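Local coordinates for malonyl CoA-acyl carrier protein transacylase (Staphylococcus aureus, PDB 3IM9), which catalyses transfer of the malonyl group from malonyl-CoA to holo-acyl carrier protein, feeding fatty acid biosynthesis, at residues 94-99 / 259-264; 225-230 / 248-253; 235-240 / 254-259. All blocks are in the same frame, centred on the assembly; numbering follows the deposited sequence.

Contact 1: residues 94-99 / 259-264; sequences MGHSLG and SPVQFI
Val261 presses CG1 onto one face of the His96 imidazole in a CH-pi contact: the methyl carbon Val261 CG1 lies 3.9 Å from the centroid of the His96 ring and only 12° off its normal. At the edge of the same ring, close to its plane, stands Phe263, whose CD2 is 3.9 Å from His96 CD2. The two rings are inclined at 47° with centroids 5.7 Å apart, an oblique pairing. With His96 CG anti to the backbone N, the imidazole swings out from the turn to meet both partners. The other methyl of the valine, Val261 CG2, reaches back to the neighbouring residue and touches Ser97 CB at 4.2 Å.

Met94 takes up the far end of the phenylalanine. Its terminal methyl, Met94 CE, is 3.7 Å from Phe263 CE2, and Met94 SD lies 4.7 Å from the Phe263 ring centroid and 43° off the normal, an oblique Met-aromatic contact. Outside the pair of segments, Leu287, Leu290 and Ile291 of helix 286-294 also pack on Phe263, while Asn168 OD1 hydrogen-bonds His96 NE2.

The loop is held in shape by a type II' turn from His96 to Gly99, closed by Gly99 N to His96 O at 2.9 Å. Ser97 within it has a positive phi, a strained conformation that, with the Gly95-Ser97-Gly99 spacing, fits a nucleophile elbow between strand 92-95 and the following helix. Ser97, probably the nucleophile as in related acyltransferases, bonds through OG to His207 NE2 and to Arg122 NH2. Contacts across the interface are apolar or aromatic; they limit how the imidazole can turn and probably help hold the elbow, while His96 NE2 and Ser97 OG find their partners outside the two segments.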
loop_
_atom_site.group_PDB
_atom_site.type_symbol
_atom_site.label_atom_id
_atom_site.label_comp_id
_atom_site.label_asym_id
_atom_site.label_seq_id
_atom_site.Cartn_x
_atom_site.Cartn_y
_atom_site.Cartn_z
ATOM N N MET A 94 5.643 7.596 -0.998
ATOM C CA MET A 94 5.212 6.542 -0.037
ATOM C C MET A 94 4.091 5.772 -0.669
ATOM O O MET A 94 3.492 6.212 -1.640
ATOM C CB MET A 94 4.731 7.119 1.335
ATOM C CG MET A 94 3.489 7.960 1.242
ATOM S SD MET A 94 2.774 8.362 2.816
ATOM C CE MET A 94 1.611 9.563 2.223
ATOM N N GLY A 95 3.867 4.574 -0.167
ATOM C CA GLY A 95 2.712 3.760 -0.710
ATOM C C GLY A 95 2.188 2.870 0.395
ATOM O O GLY A 95 2.926 2.505 1.339
ATOM N N HIS A 96 0.923 2.468 0.254
ATOM C CA HIS A 96 0.265 1.739 1.369
ATOM C C HIS A 96 0.442 0.243 1.220
ATOM O O HIS A 96 -0.143 -0.346 0.295
ATOM C CB HIS A 96 -1.206 2.125 1.397
ATOM C CG HIS A 96 -1.890 1.778 2.686
ATOM N ND1 HIS A 96 -2.287 0.468 2.963
ATOM C CD2 HIS A 96 -2.395 2.562 3.664
ATOM C CE1 HIS A 96 -2.883 0.448 4.156
ATOM N NE2 HIS A 96 -3.002 1.711 4.585
ATOM N N SER A 97 1.311 -0.334 2.069
ATOM C CA SER A 97 1.534 -1.785 2.123
ATOM C C SER A 97 2.123 -2.251 0.779
ATOM O O SER A 97 3.306 -1.997 0.509
ATOM C CB SER A 97 0.312 -2.552 2.561
ATOM O OG SER A 97 0.641 -3.930 2.692
ATOM N N LEU A 98 1.350 -2.897 -0.105
ATOM C CA LEU A 98 1.852 -3.189 -1.453
ATOM C C LEU A 98 2.392 -1.885 -2.113
ATOM O O LEU A 98 3.384 -1.913 -2.868
ATOM C CB LEU A 98 0.677 -3.813 -2.241
ATOM C CG LEU A 98 0.979 -4.142 -3.729
ATOM C CD1 LEU A 98 0.901 -2.885 -4.679
ATOM C CD2 LEU A 98 2.278 -4.953 -3.911
ATOM N N GLY A 99 1.656 -0.803 -1.948
ATOM C CA GLY A 99 2.028 0.450 -2.592
ATOM C C GLY A 99 3.469 0.888 -2.345
ATOM O O GLY A 99 4.015 1.642 -3.151
ATOM N N SER A 259 4.431 -5.666 10.810
ATOM C CA SER A 259 4.326 -4.400 11.542
ATOM C C SER A 259 3.161 -3.582 11.024
ATOM O O SER A 259 2.811 -3.695 9.831
ATOM C CB SER A 259 5.620 -3.592 11.328
ATOM O OG SER A 259 6.744 -4.393 11.785
ATOM N N PRO A 260 2.586 -2.722 11.835
ATOM C CA PRO A 260 1.464 -1.871 11.396
ATOM C C PRO A 260 1.935 -0.883 10.307
ATOM O O PRO A 260 3.103 -0.439 10.317
ATOM C CB PRO A 260 1.021 -1.097 12.651
ATOM C CG PRO A 260 1.910 -1.612 13.740
ATOM C CD PRO A 260 2.904 -2.582 13.270
ATOM N N VAL A 261 1.026 -0.562 9.378
ATOM C CA VAL A 261 1.258 0.480 8.358
ATOM C C VAL A 261 0.996 1.806 8.960
ATOM O O VAL A 261 -0.151 2.122 9.310
ATOM C CB VAL A 261 0.342 0.207 7.134
ATOM C CG1 VAL A 261 0.499 1.346 6.111
ATOM C CG2 VAL A 261 0.738 -1.128 6.447
ATOM N N GLN A 262 2.066 2.580 9.134
ATOM C CA GLN A 262 1.949 3.899 9.775
ATOM C C GLN A 262 1.542 4.973 8.812
ATOM O O GLN A 262 2.319 5.905 8.532
ATOM C CB GLN A 262 3.283 4.232 10.494
ATOM C CG GLN A 262 3.672 3.153 11.519
ATOM C CD GLN A 262 2.840 3.232 12.785
ATOM O OE1 GLN A 262 1.990 4.094 12.987
ATOM N NE2 GLN A 262 3.030 2.213 13.644
ATOM N N PHE A 263 0.349 4.879 8.213
ATOM C CA PHE A 263 0.012 5.867 7.180
ATOM C C PHE A 263 -0.210 7.262 7.705
ATOM O O PHE A 263 0.247 8.209 7.035
ATOM C CB PHE A 263 -1.204 5.366 6.353
ATOM C CG PHE A 263 -1.413 6.201 5.089
ATOM C CD1 PHE A 263 -2.379 7.186 5.097
ATOM C CD2 PHE A 263 -0.600 5.988 4.002
ATOM C CE1 PHE A 263 -2.549 8.026 3.957
ATOM C CE2 PHE A 263 -0.767 6.755 2.796
ATOM C CZ PHE A 263 -1.756 7.789 2.787
ATOM N N ILE A 264 -0.863 7.392 8.860
ATOM C CA ILE A 264 -1.054 8.756 9.424
ATOM C C ILE A 264 0.338 9.369 9.705
ATOM O O ILE A 264 0.578 10.509 9.254
ATOM C CB ILE A 264 -1.894 8.714 10.709
ATOM C CG1 ILE A 264 -3.329 8.285 10.329
ATOM C CG2 ILE A 264 -1.978 10.103 11.376
ATOM C CD1 ILE A 264 -4.153 8.047 11.616
#

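Contact 2: residues 225-230 / 248-253; sequences FEWRDA and VIKSNM. With CA (calcium ion), chain B.
Lys250 lays its aliphatic chain across one face of the Trp227 indole, and each carbon can be placed in turn. Lys250 CB starts over the benzene portion, 3.7 Å from Trp227 CE3. Lys250 CG follows, 3.8 Å above the Trp227 indole plane and over its centre. Next comes Lys250 CD, 3.8 Å from the centroid of the five-membered ring of Trp227 and 3° off its normal, a CH-pi contact squarely over the face. Lys250 CE then passes Trp227 NE1 at 4.1 Å. The run is possible because chi1 to chi4 are all near 180°, so the chain stays straight as it crosses the indole. Beyond the ring, Lys250 NZ donates to the oxygen of a water at 3.0 Å, which in turn donates to Phe225 O, and NZ also bonds Asn223 OD1.

Met253 and Ile249 meet the indole at its edge instead: Met253 CG is 3.7 Å from Trp227 CZ3, and Ile249 CG2 approaches the same carbon. Further along, Ile249 CD1 meets Ala230 CB at 4.0 Å. The backbone O of Met253 faces elsewhere, binding the calcium ion.

Trp227 joins the loop after helix 215-222, where Ile222 O accepts from its NE1, to helix 246-256, and Leu104 of helix 99-106 also touches Trp227, Ile249 and Met253.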
loop_
_atom_site.group_PDB
_atom_site.type_symbol
_atom_site.label_atom_id
_atom_site.label_comp_id
_atom_site.label_asym_id
_atom_site.label_seq_id
_atom_site.Cartn_x
_atom_site.Cartn_y
_atom_site.Cartn_z
ATOM N N PHE A 225 17.500 -10.532 -5.828
ATOM C CA PHE A 225 17.442 -9.369 -6.672
ATOM C C PHE A 225 18.414 -8.345 -6.149
ATOM O O PHE A 225 18.712 -8.309 -4.941
ATOM C CB PHE A 225 16.000 -8.793 -6.551
ATOM C CG PHE A 225 14.973 -9.789 -6.982
ATOM C CD1 PHE A 225 14.407 -10.692 -6.069
ATOM C CD2 PHE A 225 14.630 -9.902 -8.368
ATOM C CE1 PHE A 225 13.585 -11.681 -6.489
ATOM C CE2 PHE A 225 13.778 -10.898 -8.799
ATOM C CZ PHE A 225 13.218 -11.844 -7.849
ATOM N N GLU A 226 18.782 -7.389 -7.000
ATOM C CA GLU A 226 19.671 -6.314 -6.604
ATOM C C GLU A 226 18.833 -5.135 -6.141
ATOM O O GLU A 226 17.934 -4.667 -6.829
ATOM C CB GLU A 226 20.523 -5.921 -7.834
ATOM C CG GLU A 226 21.344 -4.695 -7.568
ATOM C CD GLU A 226 22.123 -4.264 -8.819
ATOM O OE1 GLU A 226 21.950 -3.073 -9.236
ATOM O OE2 GLU A 226 22.868 -5.150 -9.374
ATOM N N TRP A 227 19.071 -4.669 -4.923
ATOM C CA TRP A 227 18.435 -3.515 -4.388
ATOM C C TRP A 227 19.387 -2.330 -4.480
ATOM O O TRP A 227 20.615 -2.451 -4.177
ATOM C CB TRP A 227 18.081 -3.731 -2.911
ATOM C CG TRP A 227 17.058 -4.816 -2.741
ATOM C CD1 TRP A 227 17.152 -6.118 -3.118
ATOM C CD2 TRP A 227 15.742 -4.632 -2.186
ATOM N NE1 TRP A 227 15.940 -6.800 -2.807
ATOM C CE2 TRP A 227 15.087 -5.881 -2.257
ATOM C CE3 TRP A 227 15.075 -3.516 -1.641
ATOM C CZ2 TRP A 227 13.753 -6.075 -1.781
ATOM C CZ3 TRP A 227 13.738 -3.725 -1.136
ATOM C CH2 TRP A 227 13.125 -4.984 -1.249
ATOM N N ARG A 228 18.883 -1.195 -4.905
ATOM C CA ARG A 228 19.661 0.027 -4.997
ATOM C C ARG A 228 19.276 1.072 -4.054
ATOM O O ARG A 228 18.135 1.100 -3.551
ATOM C CB ARG A 228 19.592 0.587 -6.438
ATOM C CG ARG A 228 20.229 -0.369 -7.442
ATOM C CD ARG A 228 20.126 0.167 -8.844
ATOM N NE ARG A 228 18.727 0.273 -9.265
ATOM C CZ ARG A 228 17.953 -0.740 -9.690
ATOM N NH1 ARG A 228 18.394 -2.014 -9.774
ATOM N NH2 ARG A 228 16.722 -0.470 -10.066
ATOM N N ASP A 229 20.137 2.058 -3.827
ATOM C CA ASP A 229 19.723 3.223 -3.033
ATOM C C ASP A 229 18.562 3.966 -3.716
ATOM O O ASP A 229 18.405 3.871 -4.933
ATOM C CB ASP A 229 20.903 4.172 -2.813
ATOM C CG ASP A 229 21.931 3.611 -1.851
ATOM O OD1 ASP A 229 21.554 2.790 -0.989
ATOM O OD2 ASP A 229 23.116 3.990 -1.958
ATOM N N ALA A 230 17.747 4.700 -2.951
ATOM C CA ALA A 230 16.608 5.421 -3.548
ATOM C C ALA A 230 17.122 6.768 -4.102
ATOM O O ALA A 230 17.916 7.470 -3.391
ATOM C CB ALA A 230 15.555 5.672 -2.444
ATOM N N VAL A 248 18.766 -0.407 4.521
ATOM C CA VAL A 248 17.779 -0.041 5.470
ATOM C C VAL A 248 16.375 -0.284 4.827
ATOM O O VAL A 248 15.479 -0.848 5.477
ATOM C CB VAL A 248 17.872 1.381 5.818
ATOM C CG1 VAL A 248 16.676 1.877 6.651
ATOM C CG2 VAL A 248 19.303 1.638 6.515
ATOM N N ILE A 249 16.214 0.130 3.587
ATOM C CA ILE A 249 14.892 -0.068 2.930
ATOM C C ILE A 249 14.586 -1.533 2.835
ATOM O O ILE A 249 13.436 -1.976 3.189
ATOM C CB ILE A 249 14.933 0.620 1.588
ATOM C CG1 ILE A 249 14.898 2.114 1.751
ATOM C CG2 ILE A 249 13.745 0.162 0.671
ATOM C CD1 ILE A 249 15.180 2.883 0.441
ATOM N N LYS A 250 15.530 -2.370 2.416
ATOM C CA LYS A 250 15.284 -3.804 2.237
ATOM C C LYS A 250 14.892 -4.438 3.591
ATOM O O LYS A 250 13.909 -5.209 3.718
ATOM C CB LYS A 250 16.527 -4.473 1.626
ATOM C CG LYS A 250 16.399 -6.013 1.427
ATOM C CD LYS A 250 17.710 -6.599 0.743
ATOM C CE LYS A 250 17.644 -8.144 0.657
ATOM N NZ LYS A 250 18.992 -8.753 0.372
ATOM N N SER A 251 15.621 -4.104 4.657
ATOM C CA SER A 251 15.311 -4.682 5.963
ATOM C C SER A 251 13.905 -4.249 6.407
ATOM O O SER A 251 13.117 -5.041 6.954
ATOM C CB SER A 251 16.308 -4.071 6.988
ATOM O OG SER A 251 15.968 -4.554 8.260
ATOM N N ASN A 252 13.542 -3.018 6.090
ATOM C CA ASN A 252 12.206 -2.500 6.448
ATOM C C ASN A 252 11.097 -3.110 5.593
ATOM O O ASN A 252 9.947 -3.103 6.073
ATOM C CB ASN A 252 12.220 -0.984 6.315
ATOM C CG ASN A 252 12.858 -0.332 7.550
ATOM O OD1 ASN A 252 12.964 -0.968 8.614
ATOM N ND2 ASN A 252 13.238 0.896 7.418
ATOM N N MET A 253 11.427 -3.660 4.433
ATOM C CA MET A 253 10.381 -4.360 3.709
ATOM C C MET A 253 10.085 -5.691 4.353
ATOM O O MET A 253 8.902 -6.184 4.214
ATOM C CB MET A 253 10.848 -4.638 2.241
ATOM C CG MET A 253 11.050 -3.275 1.398
ATOM S SD MET A 253 9.956 -1.924 1.756
ATOM C CE MET A 253 8.307 -2.605 1.233
HETATM CA CA CA B . 6.866 -6.152 2.506
HETATM O O HOH W 1 19.872 -8.606 -2.445
#

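Contact 3: residues 235-240 / 254-259; sequences VQNVNA and VKQLYS. With CA (calcium ion), chain B.
Two torsion choices bring Val238 and Gln256 together. In Val238, CG1 stands anti to the carbonyl carbon, aiming this methyl at the last part of helix 246-256; in Gln256, CG anti to the backbone N (chi1 -167°), followed by a bend at chi2, turns the amide toward Asn237. Val238 CG1 is the focus of the apolar part. It sits 3.3 Å from Gln256 CA, unusually short for two carbons, so the packing is tight or the methyl position slightly doubtful. Val238 CG1 is also 3.9 Å from Lys255 CB and 4.2 Å from Ser259 CB, so one methyl touches three residues.

The amide of Asn237 lies beside that of Gln256, their planes 24° apart. The chain of the glutamine also packs here, with Gln256 CG 4.0 Å from Asn237 CB. Gln256 OE1 binds the calcium ion at 2.6 Å and accepts a hydrogen bond from Arg122 NH2; on the Asn237 side, Gln256 NE2 donates to Ser97 O. These three partners fix the rotation of the amide, and the cation and arginine would be expected to polarise its carbonyl.

A type I turn runs from Gln256 to Ser259. Ser259 OG closes back onto the helix, donating to Lys255 O at 2.7 Å from 47° out of the carbonyl plane; Tyr258 N reaches the same oxygen from the opposite face. Ser259 O in turn accepts from His207 ND1, probably orienting that histidine toward the serine, as in a Ser-His dyad. Alongside Tyr101, Met253 and Arg122, Gln256 belongs to the calcium site. Gln256, through Ser97 O, and Ser259, through His207 ND1, are consistent with a second shell around the Ser-His site of the acyltransferase.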
loop_
_atom_site.group_PDB
_atom_site.type_symbol
_atom_site.label_atom_id
_atom_site.label_comp_id
_atom_site.label_asym_id
_atom_site.label_seq_id
_atom_site.Cartn_x
_atom_site.Cartn_y
_atom_site.Cartn_z
ATOM N N VAL A 235 9.158 7.173 2.217
ATOM C CA VAL A 235 8.701 7.216 3.621
ATOM C C VAL A 235 8.116 5.840 3.906
ATOM O O VAL A 235 7.079 5.492 3.355
ATOM C CB VAL A 235 7.728 8.320 3.872
ATOM C CG1 VAL A 235 7.329 8.396 5.378
ATOM C CG2 VAL A 235 8.437 9.659 3.505
ATOM N N GLN A 236 8.793 5.039 4.717
ATOM C CA GLN A 236 8.442 3.625 4.876
ATOM C C GLN A 236 7.321 3.420 5.879
ATOM O O GLN A 236 7.178 4.152 6.893
ATOM C CB GLN A 236 9.654 2.758 5.226
ATOM C CG GLN A 236 10.638 2.851 4.062
ATOM C CD GLN A 236 11.630 1.669 4.082
ATOM O OE1 GLN A 236 12.719 1.754 4.718
ATOM N NE2 GLN A 236 11.299 0.581 3.412
ATOM N N ASN A 237 6.479 2.396 5.587
ATOM C CA ASN A 237 5.340 2.122 6.427
ATOM C C ASN A 237 5.710 1.736 7.864
ATOM O O ASN A 237 4.910 1.975 8.772
ATOM C CB ASN A 237 4.540 0.932 5.820
ATOM C CG ASN A 237 3.732 1.268 4.596
ATOM O OD1 ASN A 237 3.531 2.451 4.179
ATOM N ND2 ASN A 237 3.278 0.204 3.988
ATOM N N VAL A 238 6.858 1.065 8.036
ATOM C CA VAL A 238 7.220 0.478 9.384
ATOM C C VAL A 238 7.505 1.625 10.345
ATOM O O VAL A 238 7.109 1.566 11.491
ATOM C CB VAL A 238 8.421 -0.496 9.294
ATOM C CG1 VAL A 238 8.090 -1.682 8.561
ATOM C CG2 VAL A 238 9.623 0.046 8.624
ATOM N N ASN A 239 8.207 2.678 9.863
ATOM C CA ASN A 239 8.740 3.722 10.808
ATOM C C ASN A 239 8.349 5.125 10.487
ATOM O O ASN A 239 8.651 6.043 11.259
ATOM C CB ASN A 239 10.322 3.588 10.854
ATOM C CG ASN A 239 10.994 3.962 9.504
ATOM O OD1 ASN A 239 10.320 4.120 8.476
ATOM N ND2 ASN A 239 12.357 4.174 9.502
ATOM N N ALA A 240 7.606 5.316 9.377
ATOM C CA ALA A 240 7.063 6.653 9.026
ATOM C C ALA A 240 8.159 7.683 8.878
ATOM O O ALA A 240 7.900 8.852 9.243
ATOM C CB ALA A 240 5.956 7.124 10.038
ATOM N N VAL A 254 11.101 -6.366 4.930
ATOM C CA VAL A 254 10.772 -7.571 5.627
ATOM C C VAL A 254 9.957 -7.223 6.940
ATOM O O VAL A 254 8.900 -7.867 7.209
ATOM C CB VAL A 254 12.083 -8.346 6.034
ATOM C CG1 VAL A 254 11.664 -9.630 6.716
ATOM C CG2 VAL A 254 12.835 -8.632 4.735
ATOM N N LYS A 255 10.392 -6.188 7.663
ATOM C CA LYS A 255 9.640 -5.803 8.924
ATOM C C LYS A 255 8.216 -5.363 8.605
ATOM O O LYS A 255 7.321 -5.574 9.396
ATOM C CB LYS A 255 10.324 -4.654 9.638
ATOM C CG LYS A 255 11.724 -5.061 10.078
ATOM C CD LYS A 255 12.375 -3.912 10.852
ATOM C CE LYS A 255 13.750 -4.462 11.399
ATOM N NZ LYS A 255 14.484 -3.388 12.184
ATOM N N GLN A 256 8.034 -4.805 7.402
ATOM C CA GLN A 256 6.725 -4.273 6.990
ATOM C C GLN A 256 5.657 -5.394 7.072
ATOM O O GLN A 256 4.490 -5.118 7.419
ATOM C CB GLN A 256 6.809 -3.768 5.553
ATOM C CG GLN A 256 5.574 -2.915 5.149
ATOM C CD GLN A 256 5.252 -3.066 3.659
ATOM O OE1 GLN A 256 5.295 -4.160 3.103
ATOM N NE2 GLN A 256 4.941 -1.970 3.025
ATOM N N LEU A 257 6.058 -6.618 6.820
ATOM C CA LEU A 257 5.111 -7.765 6.791
ATOM C C LEU A 257 4.380 -7.894 8.105
ATOM O O LEU A 257 3.193 -8.320 8.048
ATOM C CB LEU A 257 5.818 -9.083 6.456
ATOM C CG LEU A 257 6.534 -9.100 5.064
ATOM C CD1 LEU A 257 7.371 -10.353 4.989
ATOM C CD2 LEU A 257 5.462 -9.101 3.927
ATOM N N TYR A 258 5.086 -7.680 9.196
ATOM C CA TYR A 258 4.505 -8.038 10.484
ATOM C C TYR A 258 4.331 -6.855 11.377
ATOM O O TYR A 258 4.169 -6.986 12.631
ATOM C CB TYR A 258 5.303 -9.168 11.175
ATOM C CG TYR A 258 6.789 -8.886 11.320
ATOM C CD1 TYR A 258 7.680 -9.410 10.349
ATOM C CD2 TYR A 258 7.262 -8.139 12.366
ATOM C CE1 TYR A 258 9.032 -9.174 10.493
ATOM C CE2 TYR A 258 8.613 -7.887 12.498
ATOM C CZ TYR A 258 9.458 -8.405 11.557
ATOM O OH TYR A 258 10.841 -8.102 11.810
ATOM N N SER A 259 4.431 -5.666 10.810
ATOM C CA SER A 259 4.326 -4.400 11.542
ATOM C C SER A 259 3.161 -3.582 11.024
ATOM O O SER A 259 2.811 -3.695 9.831
ATOM C CB SER A 259 5.620 -3.592 11.328
ATOM O OG SER A 259 6.744 -4.393 11.785
HETATM CA CA CA B . 6.866 -6.152 2.506
#

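Contacts 1 and 3 form one continuous region, their centres about 7 Å apart: they share Ser259, and Gln262 N bonds Asn237 O (2.9 Å). Contact 2 lies farther out, its centre about 12 Å from that of contact 3 and about 16 Å from that of contact 1, and it joins contact 3 through helix 246-256 and through Asn252 ND2 to Gln236 OE1 (2.9 Å). Contacts 2 and 3 both touch the same calcium ion. In contact 1, the distance is about 7 Å between the nearest atoms of the Ser97 side chain and the calcium ion.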